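Local structure of molybdenum ABC transporter, periplasmic molybdenum-binding protein (Vibrio cholerae, 4RXL) at residues A[12-17]-A[222-227]; A[81-86]-A[194-199]. The protein probably serves as the periplasmic solute-binding component of a molybdate ABC transporter, and holds a tungstate ion in this crystal. One frame throughout, in Å; residues are numbered along the deposited sequence.

Contact 1 of 2, residues A[12-17]-A[222-227]; sequences SSMTNA and QILQRF. With WO4 (tungstate(VI)ion), chain B.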
loop_
_atom_site.group_PDB
_atom_site.type_symbol
_atom_site.label_atom_id
_atom_site.label_comp_id
_atom_site.label_asym_id
_atom_site.label_seq_id
_atom_site.Cartn_x
_atom_site.Cartn_y
_atom_site.Cartn_z
ATOM N N SER A 12 4.500 -2.424 -1.915
ATOM C CA SER A 12 4.869 -1.429 -2.870
ATOM C C SER A 12 4.581 0.001 -2.434
ATOM O O SER A 12 5.344 0.897 -2.775
ATOM C CB SER A 12 4.179 -1.683 -4.191
ATOM O OG SER A 12 4.608 -2.942 -4.722
ATOM N N SER A 13 3.502 0.249 -1.691
ATOM C CA SER A 13 3.202 1.617 -1.276
ATOM C C SER A 13 4.275 2.155 -0.307
ATOM O O SER A 13 4.315 3.348 -0.045
ATOM C CB SER A 13 1.800 1.723 -0.613
ATOM O OG SER A 13 1.664 0.823 0.472
ATOM N N MET A 14 5.078 1.262 0.269
ATOM C CA MET A 14 6.187 1.649 1.155
ATOM C C MET A 14 7.525 1.954 0.456
ATOM O O MET A 14 8.523 2.334 1.123
ATOM C CB MET A 14 6.372 0.567 2.235
ATOM C CG MET A 14 5.475 0.786 3.459
ATOM S SD MET A 14 6.116 2.061 4.648
ATOM C CE MET A 14 4.748 2.184 5.822
ATOM N N THR A 15 7.533 1.887 -0.875
ATOM C CA THR A 15 8.766 1.941 -1.650
ATOM C C THR A 15 9.597 3.163 -1.262
ATOM O O THR A 15 10.759 3.038 -0.867
ATOM C CB THR A 15 8.492 1.974 -3.152
ATOM O OG1 THR A 15 7.909 0.732 -3.532
ATOM C CG2 THR A 15 9.761 2.193 -3.944
ATOM N N ASN A 16 9.005 4.346 -1.370
ATOM C CA ASN A 16 9.769 5.553 -1.198
ATOM C C ASN A 16 10.167 5.798 0.229
ATOM O O ASN A 16 11.298 6.152 0.485
ATOM C CB ASN A 16 9.074 6.772 -1.793
ATOM C CG ASN A 16 8.808 6.576 -3.257
ATOM O OD1 ASN A 16 7.851 5.919 -3.633
ATOM N ND2 ASN A 16 9.664 7.114 -4.081
ATOM N N ALA A 17 9.261 5.550 1.157
ATOM C CA ALA A 17 9.525 5.756 2.565
ATOM C C ALA A 17 10.600 4.808 3.061
ATOM O O ALA A 17 11.477 5.255 3.802
ATOM C CB ALA A 17 8.239 5.572 3.384
ATOM N N GLN A 222 9.098 10.504 11.823
ATOM C CA GLN A 222 9.096 11.823 11.175
ATOM C C GLN A 222 9.266 11.652 9.664
ATOM O O GLN A 222 8.586 12.310 8.890
ATOM C CB GLN A 222 10.149 12.768 11.764
ATOM C CG GLN A 222 9.712 13.405 13.070
ATOM C CD GLN A 222 10.782 14.307 13.670
ATOM O OE1 GLN A 222 11.985 14.090 13.461
ATOM N NE2 GLN A 222 10.360 15.316 14.423
ATOM N N ILE A 223 10.127 10.728 9.243
ATOM C CA ILE A 223 10.277 10.446 7.812
ATOM C C ILE A 223 8.982 9.903 7.222
ATOM O O ILE A 223 8.541 10.381 6.184
ATOM C CB ILE A 223 11.485 9.525 7.563
ATOM C CG1 ILE A 223 12.759 10.311 7.778
ATOM C CG2 ILE A 223 11.411 8.933 6.159
ATOM C CD1 ILE A 223 13.987 9.468 8.056
ATOM N N LEU A 224 8.366 8.912 7.871
ATOM C CA LEU A 224 7.083 8.380 7.402
ATOM C C LEU A 224 6.060 9.509 7.316
ATOM O O LEU A 224 5.335 9.587 6.344
ATOM C CB LEU A 224 6.562 7.283 8.334
ATOM C CG LEU A 224 7.332 5.956 8.230
ATOM C CD1 LEU A 224 7.167 5.081 9.466
ATOM C CD2 LEU A 224 6.908 5.225 6.981
ATOM N N GLN A 225 5.980 10.376 8.315
ATOM C CA GLN A 225 5.029 11.523 8.237
ATOM C C GLN A 225 5.302 12.419 7.018
ATOM O O GLN A 225 4.372 12.887 6.365
ATOM C CB GLN A 225 5.020 12.374 9.517
ATOM C CG GLN A 225 4.765 11.668 10.856
ATOM C CD GLN A 225 3.652 10.628 10.828
ATOM O OE1 GLN A 225 2.528 10.918 10.414
ATOM N NE2 GLN A 225 3.955 9.411 11.297
ATOM N N ARG A 226 6.567 12.631 6.683
ATOM C CA ARG A 226 6.908 13.516 5.564
ATOM C C ARG A 226 6.529 12.938 4.211
ATOM O O ARG A 226 6.261 13.685 3.261
ATOM C CB ARG A 226 8.385 13.894 5.599
ATOM C CG ARG A 226 8.653 14.829 6.761
ATOM C CD ARG A 226 9.905 15.625 6.548
ATOM N NE ARG A 226 11.097 14.834 6.799
ATOM C CZ ARG A 226 11.764 14.813 7.958
ATOM N NH1 ARG A 226 12.867 14.082 8.055
ATOM N NH2 ARG A 226 11.347 15.493 9.017
ATOM N N PHE A 227 6.495 11.609 4.134
ATOM C CA PHE A 227 6.026 10.903 2.934
ATOM C C PHE A 227 4.507 10.752 2.926
ATOM O O PHE A 227 3.941 10.154 2.022
ATOM C CB PHE A 227 6.737 9.556 2.802
ATOM C CG PHE A 227 8.149 9.666 2.264
ATOM C CD1 PHE A 227 9.215 9.933 3.093
ATOM C CD2 PHE A 227 8.404 9.551 0.900
ATOM C CE1 PHE A 227 10.504 10.090 2.598
ATOM C CE2 PHE A 227 9.692 9.649 0.413
ATOM C CZ PHE A 227 10.743 9.943 1.243
HETATM W W WO4 B . 0.206 -2.773 -1.714
HETATM O O1 WO4 B . 0.554 -2.880 -3.693
HETATM O O2 WO4 B . -1.745 -2.453 -1.190
HETATM O O3 WO4 B . 0.824 -4.526 -0.834
HETATM O O4 WO4 B . 1.270 -1.198 -0.910
#
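F227 lays one face of its phenyl ring over the start of helix 15-28: A17 CA stands 4.1 Å from the ring centroid and 9° off the ring normal, a CH-pi contact. A chi1 of -78° sets CG beside the backbone N and turns the ring toward that helix. The N16 side chain meets the ring too, its CB coming obliquely to within 3.7 Å of F227 CE2. Beyond CB the N16 chain turns off, and its OD1 is hydrogen-bonded to R154 NH1. One turn earlier on the helix, L224 CD2 touches A17 CB (3.9 Å) and M14 CE; the M14 chain, bent at chi2 (-80°), crosses the leucine at about a right angle. No hydrogen bond spans the two segments. At the other end of 12-17, S13 gives O4 of the tungstate its backbone N (2.8 Å) and, in a very short contact, its OG (2.5 Å). S40, Y171, A126 and V153 complete the grip on the oxyanion. S12 O accepts from both N and OG1 of T15, closing the turn into helix 15-28. The C-terminal end of helix 218-226 thus packs against that helix's first turn, with F229 touching M14, A17 and L224, and L177 of helix 172-177 touching N16 and F227.

Contact 2 of 2, residues A[81-86]-A[194-199]; sequences LAANSL and PIRYPL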
loop_
_atom_site.group_PDB
_atom_site.type_symbol
_atom_site.label_atom_id
_atom_site.label_comp_id
_atom_site.label_asym_id
_atom_site.label_seq_id
_atom_site.Cartn_x
_atom_site.Cartn_y
_atom_site.Cartn_z
ATOM N N LEU A 81 3.306 -0.020 12.203
ATOM C CA LEU A 81 4.255 1.006 11.835
ATOM C C LEU A 81 3.601 2.349 11.418
ATOM O O LEU A 81 4.127 3.428 11.683
ATOM C CB LEU A 81 5.077 0.455 10.685
ATOM C CG LEU A 81 6.283 1.246 10.239
ATOM C CD1 LEU A 81 7.227 1.444 11.407
ATOM C CD2 LEU A 81 6.942 0.478 9.126
ATOM N N ALA A 82 2.477 2.280 10.721
ATOM C CA ALA A 82 1.940 3.449 10.043
ATOM C C ALA A 82 0.507 3.181 9.599
ATOM O O ALA A 82 0.057 2.036 9.572
ATOM C CB ALA A 82 2.802 3.738 8.822
ATOM N N ALA A 83 -0.182 4.246 9.201
ATOM C CA ALA A 83 -1.506 4.137 8.613
ATOM C C ALA A 83 -1.575 4.933 7.326
ATOM O O ALA A 83 -0.654 5.674 6.976
ATOM C CB ALA A 83 -2.560 4.620 9.595
ATOM N N ASN A 84 -2.666 4.748 6.590
ATOM C CA ASN A 84 -2.829 5.441 5.314
ATOM C C ASN A 84 -4.300 5.725 5.109
ATOM O O ASN A 84 -5.132 5.350 5.933
ATOM C CB ASN A 84 -2.236 4.605 4.166
ATOM C CG ASN A 84 -1.536 5.436 3.098
ATOM O OD1 ASN A 84 -1.899 6.596 2.832
ATOM N ND2 ASN A 84 -0.576 4.820 2.424
ATOM N N SER A 85 -4.608 6.424 4.011
ATOM C CA SER A 85 -5.968 6.573 3.553
ATOM C C SER A 85 -6.005 6.220 2.084
ATOM O O SER A 85 -4.971 6.079 1.413
ATOM C CB SER A 85 -6.498 7.963 3.832
ATOM O OG SER A 85 -5.810 8.917 3.072
ATOM N N LEU A 86 -7.216 6.070 1.567
ATOM C CA LEU A 86 -7.465 5.619 0.198
ATOM C C LEU A 86 -8.098 6.757 -0.622
ATOM O O LEU A 86 -8.992 7.468 -0.136
ATOM C CB LEU A 86 -8.420 4.430 0.235
ATOM C CG LEU A 86 -8.432 3.453 -0.941
ATOM C CD1 LEU A 86 -7.195 2.589 -0.906
ATOM C CD2 LEU A 86 -9.674 2.590 -0.869
ATOM N N PRO A 194 -9.745 0.188 8.286
ATOM C CA PRO A 194 -8.618 1.097 8.494
ATOM C C PRO A 194 -7.315 0.532 7.927
ATOM O O PRO A 194 -6.963 -0.616 8.181
ATOM C CB PRO A 194 -8.555 1.243 10.013
ATOM C CG PRO A 194 -9.926 0.916 10.502
ATOM C CD PRO A 194 -10.489 -0.079 9.532
ATOM N N ILE A 195 -6.613 1.336 7.135
ATOM C CA ILE A 195 -5.366 0.922 6.504
ATOM C C ILE A 195 -4.207 1.051 7.476
ATOM O O ILE A 195 -3.940 2.127 7.989
ATOM C CB ILE A 195 -5.082 1.764 5.275
ATOM C CG1 ILE A 195 -6.246 1.633 4.306
ATOM C CG2 ILE A 195 -3.758 1.354 4.635
ATOM C CD1 ILE A 195 -6.331 2.774 3.311
ATOM N N ARG A 196 -3.581 -0.087 7.784
ATOM C CA ARG A 196 -2.547 -0.168 8.790
ATOM C C ARG A 196 -1.448 -1.064 8.245
ATOM O O ARG A 196 -1.732 -2.065 7.577
ATOM C CB ARG A 196 -3.079 -0.771 10.075
ATOM C CG ARG A 196 -4.223 0.001 10.702
ATOM C CD ARG A 196 -3.761 1.286 11.366
ATOM N NE ARG A 196 -4.879 2.005 11.994
ATOM C CZ ARG A 196 -5.692 2.874 11.378
ATOM N NH1 ARG A 196 -6.669 3.434 12.080
ATOM N NH2 ARG A 196 -5.557 3.199 10.070
ATOM N N TYR A 197 -0.194 -0.665 8.487
ATOM C CA TYR A 197 0.998 -1.366 8.036
ATOM C C TYR A 197 1.734 -2.045 9.171
ATOM O O TYR A 197 2.446 -1.389 9.912
ATOM C CB TYR A 197 1.994 -0.370 7.408
ATOM C CG TYR A 197 1.550 0.226 6.112
ATOM C CD1 TYR A 197 0.631 1.225 6.093
ATOM C CD2 TYR A 197 2.091 -0.194 4.871
ATOM C CE1 TYR A 197 0.193 1.776 4.892
ATOM C CE2 TYR A 197 1.690 0.373 3.685
ATOM C CZ TYR A 197 0.750 1.379 3.696
ATOM O OH TYR A 197 0.307 1.949 2.515
ATOM N N PRO A 198 1.563 -3.343 9.328
ATOM C CA PRO A 198 2.400 -4.031 10.299
ATOM C C PRO A 198 3.828 -4.255 9.815
ATOM O O PRO A 198 4.081 -4.448 8.636
ATOM C CB PRO A 198 1.709 -5.380 10.477
ATOM C CG PRO A 198 0.961 -5.590 9.222
ATOM C CD PRO A 198 0.577 -4.229 8.695
ATOM N N LEU A 199 4.743 -4.302 10.771
ATOM C CA LEU A 199 6.123 -4.649 10.551
ATOM C C LEU A 199 6.342 -5.948 11.294
ATOM O O LEU A 199 6.170 -6.000 12.529
ATOM C CB LEU A 199 7.018 -3.550 11.096
ATOM C CG LEU A 199 8.497 -3.838 11.329
ATOM C CD1 LEU A 199 9.215 -4.076 10.006
ATOM C CD2 LEU A 199 9.118 -2.695 12.107
HETATM O O HOH W 1 -7.510 4.044 6.498
#
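An antiparallel strand pair inside the mixed sheet of this periplasmic-binding-protein fold joins strand 78-91 to strand 195-201, with segment axes 4.7 Å apart. Two backbone bonds secure one end, L81 N to Y197 O (2.8 Å) and Y197 N to A82 O (2.9 Å). A83 and R196 form a non-hydrogen-bonded pair, and beyond them N84 N reaches I195 O at a longer 3.2 Å. Past this bond a water bridges N84 O and I195 N. On the face carrying A82, N84, I195 and Y197, the tyrosine ring lies beside the neighbouring strand, with A82 O and N84 CB in its plane at the edge. N84 ND2 donates to Y197 OH at 3.0 Å, the hydroxyl 6° from the amide plane; ND2 also bonds T173, and the hydroxyl is probably hydrogen-bonded to S13 OG of the ion site. I195 CG2 packs on N84 CB (3.6 Å), while its CD1 extends to S85 and L86. On the other face R196, bent at chi2 (-74°), folds back so that NH2 meets A83 CB obliquely, and the same NH2 bonds I195 O of its own strand at 2.8 Å, from the side of the carbonyl plane opposite N84 N.

Contact 2 is nested along the chain within the loop closed by contact 1: 12-17 comes first, then 81-86, 194-199 and finally 222-227. Their centres lie 11 Å apart, and they meet directly. The probable hydrogen bond between S13 OG and Y197 OH, 2.7 Å apart, ties the ion-binding turn to the sheet. Alongside, M14 CE packs on Y197 CD2 and A82 CB, while L224 CD1 rests on L81 CG. The 3-10 turn leading into helix 15-28 thus packs on both strands, and helix 218-226 on strand 78-91. One continuous path runs from the tungstate through S13 to Y197 and N84, so the sheet supplies a second shell that may position the S13 hydroxyl for the oxyanion.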